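Local structure of metallo-beta-lactamase domain-containing protein (Enterococcus faecalis, 2AZ4) at residues A5-T10 and P180-T185; I23-A26 and H31-F34; L147-V152 and R197-A202; S159-P164 and C204-H209; S173-R178 and I184-D189. The protein is of unknown function but carries a two-zinc site in a metallo-beta-lactamase fold and may act as an RNA-binding exonuclease. All coordinates share one frame; numbering follows the deposited sequence.

Interaction 1 of 5, residues A5-T10 and P180-T185; sequences AKTTVT and PDHFIT
Val9 and Ile184 reach toward each other tip to tip, and their methyls CG2 and CD1 come to 3.9 Å, ordinary apolar contact. The reach of Ile184 comes from its torsions: CG1 stands between the backbone N and the carbonyl carbon (chi1 69°), and the chain then runs on extended, which carries CD1 straight up to the valine. This is the close-packed part. Val25 and Met214 also lie against Ile184, while Ile23 and Met214 lie against Val9, so both ends lie among apolar side chains. The arrangement is a worked example of how a beta sandwich is filled. Strand 7-13 belongs to one sheet of the metallo-beta-lactamase fold and strand 182-186 to the other, and with CA atoms 9.6 Å apart at Val9 and Ile184 the two are joined by side chains alone. Toward the start of both strands the character changes. Thr7 and His182 pass one another, running in opposing senses, and OG1 of Thr7 stands obliquely to the imidazole, 3.5 Å from CD2 of His182. The pair is in van der Waals contact; OG1 of Thr7 bonds the hydroxyl of Thr179 and ND1 of His182 the carboxylate of Glu211. Beyond them the chain is looser and turned to solvent, with Ala5, Lys6, Pro180 and Asp181 all exposed.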
# COMPACT_ATOMS: atom_id res chain seq x y z
N ALA A 5 31.23 -15.25 -9.55
CA ALA A 5 30.47 -14.72 -8.38
C ALA A 5 28.99 -15.05 -8.50
O ALA A 5 28.39 -14.93 -9.57
CB ALA A 5 30.68 -13.21 -8.25
N LYS A 6 28.41 -15.47 -7.38
CA LYS A 6 27.02 -15.89 -7.35
C LYS A 6 26.08 -14.72 -7.04
O LYS A 6 26.48 -13.75 -6.38
CB LYS A 6 26.85 -17.03 -6.33
CG LYS A 6 27.72 -18.27 -6.61
CD LYS A 6 27.23 -19.08 -7.83
CE LYS A 6 28.12 -20.30 -8.13
NZ LYS A 6 28.98 -20.11 -9.34
N THR A 7 24.87 -14.79 -7.58
CA THR A 7 23.79 -13.88 -7.21
C THR A 7 22.94 -14.66 -6.21
O THR A 7 22.44 -15.74 -6.54
CB THR A 7 22.97 -13.40 -8.44
OG1 THR A 7 23.80 -12.64 -9.33
CG2 THR A 7 21.79 -12.52 -8.02
N THR A 8 22.81 -14.17 -4.99
CA THR A 8 22.00 -14.87 -3.99
C THR A 8 20.76 -14.06 -3.59
O THR A 8 20.87 -12.87 -3.28
CB THR A 8 22.84 -15.21 -2.73
OG1 THR A 8 24.02 -15.92 -3.12
CG2 THR A 8 22.05 -16.11 -1.76
N VAL A 9 19.60 -14.72 -3.59
CA VAL A 9 18.34 -14.17 -3.12
C VAL A 9 17.96 -14.83 -1.79
O VAL A 9 17.90 -16.05 -1.71
CB VAL A 9 17.19 -14.44 -4.14
CG1 VAL A 9 15.95 -13.66 -3.79
CG2 VAL A 9 17.62 -14.13 -5.58
N THR A 10 17.69 -14.02 -0.77
CA THR A 10 17.35 -14.52 0.56
C THR A 10 16.00 -14.00 0.96
O THR A 10 15.77 -12.79 0.91
CB THR A 10 18.32 -14.06 1.66
OG1 THR A 10 19.67 -14.33 1.29
CG2 THR A 10 18.03 -14.80 2.98
N PRO A 180 25.21 -9.02 -13.59
CA PRO A 180 25.73 -9.36 -14.93
C PRO A 180 25.20 -10.67 -15.57
O PRO A 180 25.09 -10.74 -16.78
CB PRO A 180 27.24 -9.42 -14.71
CG PRO A 180 27.45 -8.42 -13.60
CD PRO A 180 26.31 -8.69 -12.67
N ASP A 181 24.83 -11.67 -14.78
CA ASP A 181 24.36 -12.92 -15.37
C ASP A 181 22.88 -13.20 -15.17
O ASP A 181 22.38 -14.19 -15.70
CB ASP A 181 25.16 -14.11 -14.84
CG ASP A 181 26.60 -14.14 -15.34
OD1 ASP A 181 26.95 -13.46 -16.34
OD2 ASP A 181 27.41 -14.87 -14.72
N HIS A 182 22.19 -12.36 -14.38
CA HIS A 182 20.81 -12.66 -14.01
C HIS A 182 19.84 -11.50 -14.06
O HIS A 182 20.22 -10.34 -13.86
CB HIS A 182 20.74 -13.33 -12.64
CG HIS A 182 21.60 -14.54 -12.54
ND1 HIS A 182 21.19 -15.77 -13.00
CD2 HIS A 182 22.85 -14.70 -12.06
CE1 HIS A 182 22.16 -16.65 -12.80
NE2 HIS A 182 23.18 -16.03 -12.23
N PHE A 183 18.58 -11.86 -14.28
CA PHE A 183 17.48 -10.92 -14.40
C PHE A 183 16.34 -11.50 -13.58
O PHE A 183 15.80 -12.56 -13.92
CB PHE A 183 17.06 -10.78 -15.87
CG PHE A 183 15.76 -10.02 -16.09
CD1 PHE A 183 15.41 -8.94 -15.28
CD2 PHE A 183 14.91 -10.38 -17.13
CE1 PHE A 183 14.21 -8.25 -15.47
CE2 PHE A 183 13.71 -9.68 -17.35
CZ PHE A 183 13.36 -8.62 -16.52
N ILE A 184 15.98 -10.80 -12.50
CA ILE A 184 14.89 -11.23 -11.63
C ILE A 184 13.91 -10.06 -11.40
O ILE A 184 14.23 -8.92 -11.65
CB ILE A 184 15.41 -11.84 -10.32
CG1 ILE A 184 16.06 -10.78 -9.42
CG2 ILE A 184 16.38 -13.01 -10.63
CD1 ILE A 184 16.44 -11.32 -8.06
N THR A 185 12.71 -10.38 -10.94
CA THR A 185 11.63 -9.41 -10.91
C THR A 185 10.82 -9.58 -9.64
O THR A 185 10.47 -10.69 -9.27
CB THR A 185 10.70 -9.61 -12.13
OG1 THR A 185 11.46 -9.44 -13.34
CG2 THR A 185 9.57 -8.60 -12.11

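Interaction 2 of 5, residues I23-A26 and H31-F34; sequences IEVA and HIFF
Ile23 and Phe34 bond to each other through both their N-H and C=O groups, and Val25 and Ile32 do the same two residues on. Of the four bonds, that from Ile23 N to Phe34 O is the shortest, 2.7 Å. The one from Phe34 N to Ile23 O is more bent (144° at the hydrogen). Ile23 O also receives the CA-H of Phe33, with Phe33 CA 3.1 Å away. Such reciprocal pairs are the mark of antiparallel strands, here 22-27 and 30-34, joined by a short turn into a hairpin within one sheet of the metallo-beta-lactamase fold. The outward-facing backbone groups are taken up by the adjoining strands, Glu24 by Thr10 and Ala26 by Thr8 on one flank, His31 and Phe33 by Ala87 on the other. One oxygen of the buried Glu24 carboxylate, OE1, bonds NE2 of His12. With CG anti to the backbone N (chi1 179°), the glutamate lies beside Phe33, and its CG makes a CH-pi contact over that ring, 4.1 Å from the centroid. On the Val25 and Ile32 side the packing is apolar: Val25 CG2 meets the edge of Phe34, and Ile23 CG2 approaches CZ of Phe34 at 3.8 Å.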
# COMPACT_ATOMS: atom_id res chain seq x y z
N ILE A 23 13.22 -9.12 1.24
CA ILE A 23 14.04 -9.98 0.44
C ILE A 23 15.34 -9.24 0.21
O ILE A 23 15.33 -8.02 0.03
CB ILE A 23 13.33 -10.33 -0.90
CG1 ILE A 23 12.07 -11.18 -0.61
CG2 ILE A 23 14.26 -10.98 -1.89
CD1 ILE A 23 11.06 -11.22 -1.77
N GLU A 24 16.42 -10.00 0.23
CA GLU A 24 17.75 -9.53 -0.10
C GLU A 24 18.23 -10.13 -1.41
O GLU A 24 18.05 -11.33 -1.66
CB GLU A 24 18.74 -9.90 1.00
CG GLU A 24 20.16 -9.45 0.71
CD GLU A 24 21.14 -9.87 1.80
OE1 GLU A 24 20.71 -10.50 2.78
OE2 GLU A 24 22.34 -9.57 1.66
N VAL A 25 18.83 -9.29 -2.22
CA VAL A 25 19.52 -9.73 -3.42
C VAL A 25 20.95 -9.25 -3.28
O VAL A 25 21.19 -8.06 -3.10
CB VAL A 25 18.89 -9.19 -4.73
CG1 VAL A 25 19.69 -9.69 -5.94
CG2 VAL A 25 17.44 -9.67 -4.86
N ALA A 26 21.89 -10.20 -3.32
CA ALA A 26 23.31 -9.90 -3.13
C ALA A 26 24.19 -10.42 -4.27
O ALA A 26 23.97 -11.52 -4.79
CB ALA A 26 23.80 -10.46 -1.82
N HIS A 31 24.50 -5.36 -1.98
CA HIS A 31 23.21 -6.00 -1.74
C HIS A 31 22.08 -5.00 -1.63
O HIS A 31 22.30 -3.85 -1.22
CB HIS A 31 23.26 -7.02 -0.56
CG HIS A 31 23.56 -6.44 0.79
ND1 HIS A 31 23.99 -5.14 0.98
CD2 HIS A 31 23.53 -7.01 2.02
CE1 HIS A 31 24.18 -4.93 2.28
NE2 HIS A 31 23.90 -6.04 2.92
N ILE A 32 20.90 -5.43 -2.05
CA ILE A 32 19.69 -4.64 -1.96
C ILE A 32 18.63 -5.39 -1.17
O ILE A 32 18.69 -6.62 -1.04
CB ILE A 32 19.11 -4.25 -3.35
CG1 ILE A 32 18.69 -5.49 -4.13
CG2 ILE A 32 20.13 -3.41 -4.09
CD1 ILE A 32 17.94 -5.21 -5.45
N PHE A 33 17.69 -4.65 -0.60
CA PHE A 33 16.61 -5.21 0.18
C PHE A 33 15.32 -4.53 -0.27
O PHE A 33 15.37 -3.38 -0.73
CB PHE A 33 16.79 -4.95 1.70
CG PHE A 33 18.05 -5.59 2.31
CD1 PHE A 33 17.95 -6.73 3.10
CD2 PHE A 33 19.29 -5.01 2.14
CE1 PHE A 33 19.12 -7.31 3.68
CE2 PHE A 33 20.46 -5.59 2.71
CZ PHE A 33 20.35 -6.73 3.48
N PHE A 34 14.20 -5.23 -0.11
CA PHE A 34 12.85 -4.76 -0.44
C PHE A 34 11.85 -5.78 0.10
O PHE A 34 12.13 -6.97 0.09
CB PHE A 34 12.65 -4.60 -1.96
CG PHE A 34 13.08 -5.81 -2.76
CD1 PHE A 34 14.38 -5.92 -3.26
CD2 PHE A 34 12.18 -6.85 -3.02
CE1 PHE A 34 14.79 -7.03 -3.98
CE2 PHE A 34 12.57 -7.97 -3.77
CZ PHE A 34 13.87 -8.06 -4.23

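Interaction 3 of 5, residues L147-V152 and R197-A202; sequences LNKNDV and REETLA
OE2 of Glu199 is approached by two donors, Lys149 and a water. The water gives the shorter bond, 2.7 Å from its oxygen to Glu199 OE2, and accepts in turn from Lys149 NZ at 2.9 Å. Directly, Lys149 NZ stands 3.3 Å from Glu199 OE2, a salt bridge whose hydrogen bond is weak. Ammonium, water and carboxylate oxygen thus close a small triangle, an instance of a surface ion pair in which a solvent molecule bridges a direct link that is itself long. Each chain runs out straight past CG and the two meet nearly perpendicular, touching at their ends, with the CE methylene of Lys149 beside the same oxygen. The lysine is presented by a type II beta turn from Asn148 to Asp151, with Lys149 in its second position and Asn150, at a positive phi of 65°, in its third. The turn is fastened by Asp151, whose OD2 receives the backbone N-H of Asn148 at 2.6 Å between Asp151 OD2 and Asn148 N, from well above the carboxylate plane. In the fold, this turn links strand 145-147, at the border of one sheet, to strand 152-155, at the border of the other. Through Lys149 it reaches the first turn of helix 197-207, where Glu199 also rests on Pro164 of strand 158-164.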
# COMPACT_ATOMS: atom_id res chain seq x y z
N LEU A 147 12.10 8.89 -6.87
CA LEU A 147 12.53 8.61 -8.24
C LEU A 147 11.36 8.76 -9.23
O LEU A 147 10.20 8.83 -8.82
CB LEU A 147 13.07 7.17 -8.35
CG LEU A 147 14.28 6.83 -7.47
CD1 LEU A 147 14.60 5.32 -7.64
CD2 LEU A 147 15.51 7.73 -7.82
N ASN A 148 11.70 8.83 -10.51
CA ASN A 148 10.76 8.93 -11.59
C ASN A 148 10.47 7.54 -12.15
O ASN A 148 11.23 6.60 -11.94
CB ASN A 148 11.33 9.84 -12.71
CG ASN A 148 11.65 11.24 -12.21
OD1 ASN A 148 12.77 11.74 -12.38
ND2 ASN A 148 10.67 11.87 -11.60
N LYS A 149 9.37 7.40 -12.85
CA LYS A 149 9.06 6.11 -13.43
C LYS A 149 10.19 5.58 -14.32
O LYS A 149 10.81 6.33 -15.10
CB LYS A 149 7.74 6.20 -14.19
CG LYS A 149 6.56 6.54 -13.27
CD LYS A 149 5.39 7.02 -14.10
CE LYS A 149 4.08 6.81 -13.37
NZ LYS A 149 3.00 7.40 -14.18
N ASN A 150 10.46 4.29 -14.18
CA ASN A 150 11.47 3.56 -14.95
C ASN A 150 12.92 4.01 -14.72
O ASN A 150 13.79 3.70 -15.54
CB ASN A 150 11.12 3.55 -16.45
CG ASN A 150 9.68 3.15 -16.72
OD1 ASN A 150 9.24 2.05 -16.39
ND2 ASN A 150 8.93 4.04 -17.34
N ASP A 151 13.18 4.72 -13.62
CA ASP A 151 14.58 5.08 -13.29
C ASP A 151 15.35 3.81 -12.95
O ASP A 151 14.77 2.86 -12.42
CB ASP A 151 14.66 6.03 -12.09
CG ASP A 151 14.30 7.48 -12.43
OD1 ASP A 151 14.23 7.85 -13.63
OD2 ASP A 151 14.09 8.27 -11.48
N VAL A 152 16.65 3.82 -13.26
CA VAL A 152 17.54 2.73 -12.97
C VAL A 152 18.56 3.21 -11.92
O VAL A 152 19.22 4.26 -12.09
CB VAL A 152 18.25 2.20 -14.26
CG1 VAL A 152 19.26 1.08 -13.95
CG2 VAL A 152 17.23 1.72 -15.29
N ARG A 197 -4.42 0.31 -15.86
CA ARG A 197 -4.13 -1.09 -16.18
C ARG A 197 -2.91 -1.26 -17.13
O ARG A 197 -2.15 -2.23 -17.05
CB ARG A 197 -5.40 -1.80 -16.68
CG ARG A 197 -5.41 -2.30 -18.12
CD ARG A 197 -6.75 -2.96 -18.46
NE ARG A 197 -6.59 -4.09 -19.37
CZ ARG A 197 -6.73 -5.37 -19.02
NH1 ARG A 197 -6.55 -6.32 -19.93
NH2 ARG A 197 -7.09 -5.72 -17.77
N GLU A 198 -2.71 -0.26 -17.99
CA GLU A 198 -1.63 -0.27 -18.96
C GLU A 198 -0.25 -0.20 -18.32
O GLU A 198 0.72 -0.67 -18.91
CB GLU A 198 -1.81 0.86 -19.97
CG GLU A 198 -3.06 0.76 -20.85
CD GLU A 198 -4.39 0.90 -20.10
OE1 GLU A 198 -4.49 1.70 -19.12
OE2 GLU A 198 -5.35 0.21 -20.51
N GLU A 199 -0.14 0.37 -17.11
CA GLU A 199 1.17 0.35 -16.42
C GLU A 199 1.55 -1.07 -16.02
O GLU A 199 2.71 -1.43 -16.10
CB GLU A 199 1.22 1.21 -15.16
CG GLU A 199 0.93 2.66 -15.33
CD GLU A 199 0.99 3.39 -13.98
OE1 GLU A 199 0.60 2.80 -12.95
OE2 GLU A 199 1.46 4.53 -13.95
N THR A 200 0.57 -1.85 -15.56
CA THR A 200 0.81 -3.26 -15.24
C THR A 200 1.18 -4.01 -16.53
O THR A 200 2.15 -4.77 -16.56
CB THR A 200 -0.37 -3.93 -14.50
OG1 THR A 200 -0.53 -3.35 -13.20
CG2 THR A 200 -0.13 -5.46 -14.30
N LEU A 201 0.42 -3.78 -17.60
CA LEU A 201 0.72 -4.38 -18.90
C LEU A 201 2.14 -4.05 -19.38
O LEU A 201 2.86 -4.96 -19.79
CB LEU A 201 -0.29 -3.97 -19.96
CG LEU A 201 -1.70 -4.53 -19.75
CD1 LEU A 201 -2.59 -4.12 -20.94
CD2 LEU A 201 -1.68 -6.06 -19.60
N ALA A 202 2.52 -2.77 -19.33
CA ALA A 202 3.86 -2.34 -19.70
C ALA A 202 4.92 -2.99 -18.81
O ALA A 202 6.03 -3.29 -19.28
CB ALA A 202 3.98 -0.83 -19.65
O HOH W 1 2.73 5.27 -16.17

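Interaction 4 of 5, residues S159-P164 and C204-H209; sequences SVEIVP and CEKAKH
Glu161 and Lys206 cross at about a right angle, one rising from a strand and the other coming over from a helix, and they meet at their charged ends. NZ of Lys206 lies 2.6 Å from OE2 of Glu161, a short salt bridge and hydrogen bond. It comes to the syn lone pair of that oxygen, the side facing OE1, but OE1 itself remains 3.8 Å from Lys206 NZ, so the lysine holds the carboxylate through one oxygen. The glutamate is nearly fully stretched, with CG anti to the backbone N (chi1 -169°). The lysine, extended through its middle, bends at the last torsion (chi4 -86°), and this turns the ammonium aside to meet OE2. Nearer its backbone, the same lysine passes obliquely over Val163: its CD methylene is 4.1 Å from CG2 of Val163, with CG1 almost as near. Leu176 of strand 173-179 touches all three side chains, and Asn150 does too. The contact lays the end of helix 197-207 against strand 158-164, a helix-on-sheet packing in the metallo-beta-lactamase fold. Its chemistry is divided along a single side chain, the lysine offering methylenes to the buried valine and its charge to a partly exposed carboxylate. As a paired lysine and glutamate both are probably ionised, each charge favouring the other.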
# COMPACT_ATOMS: atom_id res chain seq x y z
N SER A 159 21.80 -3.64 -10.85
CA SER A 159 21.03 -2.59 -11.49
C SER A 159 19.53 -2.82 -11.22
O SER A 159 19.02 -3.93 -11.38
CB SER A 159 21.33 -2.60 -12.99
OG SER A 159 20.21 -2.18 -13.74
N VAL A 160 18.85 -1.79 -10.74
CA VAL A 160 17.46 -1.93 -10.32
C VAL A 160 16.64 -0.90 -11.07
O VAL A 160 16.90 0.31 -10.97
CB VAL A 160 17.26 -1.73 -8.79
CG1 VAL A 160 15.79 -1.95 -8.38
CG2 VAL A 160 18.20 -2.63 -7.98
N GLU A 161 15.67 -1.37 -11.84
CA GLU A 161 14.73 -0.50 -12.50
C GLU A 161 13.42 -0.47 -11.73
O GLU A 161 12.84 -1.52 -11.41
CB GLU A 161 14.46 -0.94 -13.94
CG GLU A 161 13.67 0.12 -14.76
CD GLU A 161 13.53 -0.24 -16.23
OE1 GLU A 161 14.31 -1.09 -16.71
OE2 GLU A 161 12.64 0.33 -16.92
N ILE A 162 12.94 0.74 -11.42
CA ILE A 162 11.71 0.91 -10.66
C ILE A 162 10.56 1.24 -11.61
O ILE A 162 10.51 2.30 -12.24
CB ILE A 162 11.87 1.91 -9.49
CG1 ILE A 162 10.61 1.97 -8.64
CG2 ILE A 162 12.29 3.29 -10.00
CD1 ILE A 162 10.87 2.46 -7.20
N VAL A 163 9.61 0.34 -11.70
CA VAL A 163 8.65 0.39 -12.79
C VAL A 163 7.28 0.55 -12.18
O VAL A 163 6.94 -0.23 -11.32
CB VAL A 163 8.69 -0.96 -13.59
CG1 VAL A 163 7.63 -0.98 -14.69
CG2 VAL A 163 10.11 -1.19 -14.20
N PRO A 164 6.48 1.53 -12.65
CA PRO A 164 5.13 1.77 -12.12
C PRO A 164 4.20 0.62 -12.43
O PRO A 164 4.25 0.03 -13.54
CB PRO A 164 4.68 3.04 -12.83
CG PRO A 164 5.46 3.01 -14.15
CD PRO A 164 6.80 2.49 -13.73
N CYS A 204 4.67 -6.06 -17.42
CA CYS A 204 4.77 -7.46 -17.86
C CYS A 204 5.68 -7.60 -19.09
O CYS A 204 6.49 -8.53 -19.18
CB CYS A 204 3.37 -8.00 -18.18
SG CYS A 204 2.33 -8.30 -16.76
N GLU A 205 5.57 -6.65 -20.02
CA GLU A 205 6.43 -6.59 -21.21
C GLU A 205 7.90 -6.38 -20.87
O GLU A 205 8.79 -6.95 -21.51
CB GLU A 205 5.96 -5.49 -22.16
CG GLU A 205 6.83 -5.33 -23.42
CD GLU A 205 6.96 -6.65 -24.22
OE1 GLU A 205 5.95 -7.05 -24.85
OE2 GLU A 205 8.06 -7.28 -24.19
N LYS A 206 8.17 -5.53 -19.89
CA LYS A 206 9.54 -5.32 -19.42
C LYS A 206 10.03 -6.56 -18.67
O LYS A 206 11.23 -6.87 -18.68
CB LYS A 206 9.59 -4.10 -18.51
CG LYS A 206 9.48 -2.77 -19.22
CD LYS A 206 9.78 -1.61 -18.24
CE LYS A 206 10.16 -0.34 -18.96
NZ LYS A 206 11.61 -0.25 -19.28
N ALA A 207 9.11 -7.26 -18.02
CA ALA A 207 9.46 -8.41 -17.19
C ALA A 207 9.55 -9.72 -17.99
O ALA A 207 9.96 -10.74 -17.46
CB ALA A 207 8.46 -8.57 -16.04
N LYS A 208 9.13 -9.67 -19.25
CA LYS A 208 9.07 -10.86 -20.11
C LYS A 208 10.32 -11.75 -19.92
O LYS A 208 11.43 -11.24 -19.99
CB LYS A 208 8.99 -10.42 -21.58
CG LYS A 208 8.55 -11.52 -22.56
CD LYS A 208 7.05 -11.45 -22.83
CE LYS A 208 6.58 -12.76 -23.45
NZ LYS A 208 5.10 -12.80 -23.62
N HIS A 209 10.13 -13.04 -19.68
CA HIS A 209 11.22 -14.03 -19.68
C HIS A 209 12.19 -13.88 -18.50
O HIS A 209 13.34 -14.38 -18.55
CB HIS A 209 12.01 -13.98 -21.02
CG HIS A 209 11.17 -14.25 -22.22
ND1 HIS A 209 11.36 -13.60 -23.43
CD2 HIS A 209 10.14 -15.12 -22.42
CE1 HIS A 209 10.48 -14.05 -24.31
NE2 HIS A 209 9.74 -14.98 -23.73

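Interaction 5 of 5, residues S173-R178 and I184-D189; sequences SALLIR and ITYTGD. With ZN (zinc ion), chain C; ZN (zinc ion), chain D.
Ile177 and Ile184, and after them Leu175 and Tyr186, each exchange two backbone hydrogen bonds. All four are close to straight, 166° to 171° at the hydrogen, and Ile177 N to Ile184 O, at 2.8 Å, is the shortest. Past Tyr186 the direct pairing gives way to a water that donates to both chains, to Ser173 O at 2.9 Å and to Asp189 O at 2.7 Å. The side chain of Asp189 heads away from this water to the metals: OD2 bridges both zinc ions, 2.2 Å from one and 2.4 Å from the other, and a second water bridges them too. Elsewhere His92, His94 and His167 complete one site, and Asp96, His97 and His404 the other, with one further water on each zinc. This illustrates a principle of the metallo-beta-lactamase fold, that metal ligands gather at one end of the strands, on the connections that follow them. Here an antiparallel hairpin of strands 173-179 and 182-186 delivers the bridging aspartate just past the end of its second strand. Just before it, Thr187 OG1 donates to Gly188 O, while Gly188 N lies over the face of the Tyr186 ring. Thr187 O is buried without a partner in the model. Packing follows on both faces. CG of Tyr186 lies opposite its backbone N (chi1 172°), setting the ring alongside Leu175, with Leu175 CD1 4.0 Å from Tyr186 CD2; the hydroxyl bonds Asp35. Ile177 CB lies 3.8 Å from CG1 of Ile184. On the opposite face, Leu176 CD2 lies 3.6 Å from Thr185 OG1, itself bonded to Thr210.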
# COMPACT_ATOMS: atom_id res chain seq x y z
N SER A 173 5.03 0.48 -7.40
CA SER A 173 6.02 0.03 -8.38
C SER A 173 6.41 -1.44 -8.19
O SER A 173 6.07 -2.06 -7.16
CB SER A 173 7.27 0.89 -8.29
OG SER A 173 7.90 0.71 -7.03
N ALA A 174 7.07 -1.97 -9.22
CA ALA A 174 7.71 -3.28 -9.23
C ALA A 174 9.20 -3.04 -9.51
O ALA A 174 9.60 -1.94 -9.94
CB ALA A 174 7.10 -4.15 -10.33
N LEU A 175 10.03 -4.04 -9.24
CA LEU A 175 11.47 -3.87 -9.42
C LEU A 175 11.94 -4.87 -10.45
O LEU A 175 11.56 -6.05 -10.38
CB LEU A 175 12.21 -4.06 -8.09
CG LEU A 175 11.74 -3.27 -6.86
CD1 LEU A 175 12.59 -3.65 -5.67
CD2 LEU A 175 11.82 -1.72 -7.10
N LEU A 176 12.74 -4.40 -11.41
CA LEU A 176 13.42 -5.30 -12.33
C LEU A 176 14.88 -5.23 -11.93
O LEU A 176 15.50 -4.16 -11.99
CB LEU A 176 13.27 -4.87 -13.79
CG LEU A 176 11.89 -4.74 -14.42
CD1 LEU A 176 12.11 -4.40 -15.87
CD2 LEU A 176 11.12 -6.00 -14.32
N ILE A 177 15.42 -6.37 -11.54
CA ILE A 177 16.75 -6.43 -10.93
C ILE A 177 17.76 -7.19 -11.79
O ILE A 177 17.54 -8.35 -12.12
CB ILE A 177 16.64 -7.05 -9.51
CG1 ILE A 177 15.73 -6.19 -8.63
CG2 ILE A 177 18.04 -7.22 -8.83
CD1 ILE A 177 14.91 -7.00 -7.59
N ARG A 178 18.87 -6.55 -12.14
CA ARG A 178 19.88 -7.25 -12.93
C ARG A 178 21.24 -7.26 -12.25
O ARG A 178 21.69 -6.23 -11.72
CB ARG A 178 19.97 -6.66 -14.34
CG ARG A 178 18.74 -7.00 -15.17
CD ARG A 178 18.85 -6.39 -16.53
NE ARG A 178 17.60 -5.79 -16.98
CZ ARG A 178 16.72 -6.38 -17.79
NH1 ARG A 178 16.94 -7.61 -18.25
NH2 ARG A 178 15.62 -5.73 -18.14
N ILE A 184 15.98 -10.80 -12.50
CA ILE A 184 14.89 -11.23 -11.63
C ILE A 184 13.91 -10.06 -11.40
O ILE A 184 14.23 -8.92 -11.65
CB ILE A 184 15.41 -11.84 -10.32
CG1 ILE A 184 16.06 -10.78 -9.42
CG2 ILE A 184 16.38 -13.01 -10.63
CD1 ILE A 184 16.44 -11.32 -8.06
N THR A 185 12.71 -10.38 -10.94
CA THR A 185 11.63 -9.41 -10.91
C THR A 185 10.82 -9.58 -9.64
O THR A 185 10.47 -10.69 -9.27
CB THR A 185 10.70 -9.61 -12.13
OG1 THR A 185 11.46 -9.44 -13.34
CG2 THR A 185 9.57 -8.60 -12.11
N TYR A 186 10.53 -8.45 -8.98
CA TYR A 186 9.70 -8.39 -7.79
C TYR A 186 8.47 -7.57 -8.15
O TYR A 186 8.61 -6.42 -8.52
CB TYR A 186 10.48 -7.70 -6.68
CG TYR A 186 9.65 -7.41 -5.45
CD1 TYR A 186 8.97 -8.44 -4.77
CD2 TYR A 186 9.51 -6.10 -4.98
CE1 TYR A 186 8.21 -8.17 -3.63
CE2 TYR A 186 8.75 -5.82 -3.84
CZ TYR A 186 8.10 -6.85 -3.17
OH TYR A 186 7.36 -6.58 -2.05
N THR A 187 7.28 -8.16 -8.06
CA THR A 187 6.08 -7.48 -8.56
C THR A 187 5.58 -6.35 -7.67
O THR A 187 4.89 -5.45 -8.13
CB THR A 187 4.87 -8.46 -8.78
OG1 THR A 187 4.52 -9.09 -7.53
CG2 THR A 187 5.21 -9.51 -9.81
N GLY A 188 5.93 -6.43 -6.38
CA GLY A 188 5.25 -5.63 -5.37
C GLY A 188 3.82 -6.11 -5.34
O GLY A 188 3.54 -7.28 -5.65
N ASP A 189 2.91 -5.21 -4.97
CA ASP A 189 1.47 -5.45 -5.09
C ASP A 189 0.97 -4.84 -6.38
O ASP A 189 1.43 -3.76 -6.75
CB ASP A 189 0.75 -4.76 -3.94
CG ASP A 189 0.92 -5.45 -2.62
OD1 ASP A 189 1.62 -6.48 -2.52
OD2 ASP A 189 0.33 -4.96 -1.66
ZN ZN C . -0.55 -2.80 -1.11
ZN ZN D . 0.72 -5.69 0.43
O HOH W 2 3.55 -2.36 -5.76
O HOH W 3 -2.33 -3.88 -0.43
O HOH W 4 -0.26 -3.65 1.02
O HOH W 5 -1.54 -6.27 0.62

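How the interactions relate
Interactions 1 and 2 meet within one sheet, where Thr10 N and Glu24 O are 2.9 Å apart, while interactions 4 and 5 meet within the other, with Val163 O 2.7 Å from Ala174 N. The sheets face each other where Phe34 CD2 of interaction 2 comes to 3.4 Å from Tyr186 CD2 of interaction 5. Ile184 serves interactions 1 and 5 alike. Interactions 3 and 4, centres about 8 Å apart, both bring helix 197-207 against neighbouring elements. Only interaction 5 supplies a zinc ligand; the side chains of Glu199 in interaction 3 and His167 are about 8 Å apart, as are those of Phe34 and His97, and interaction 1 is remote from the metals.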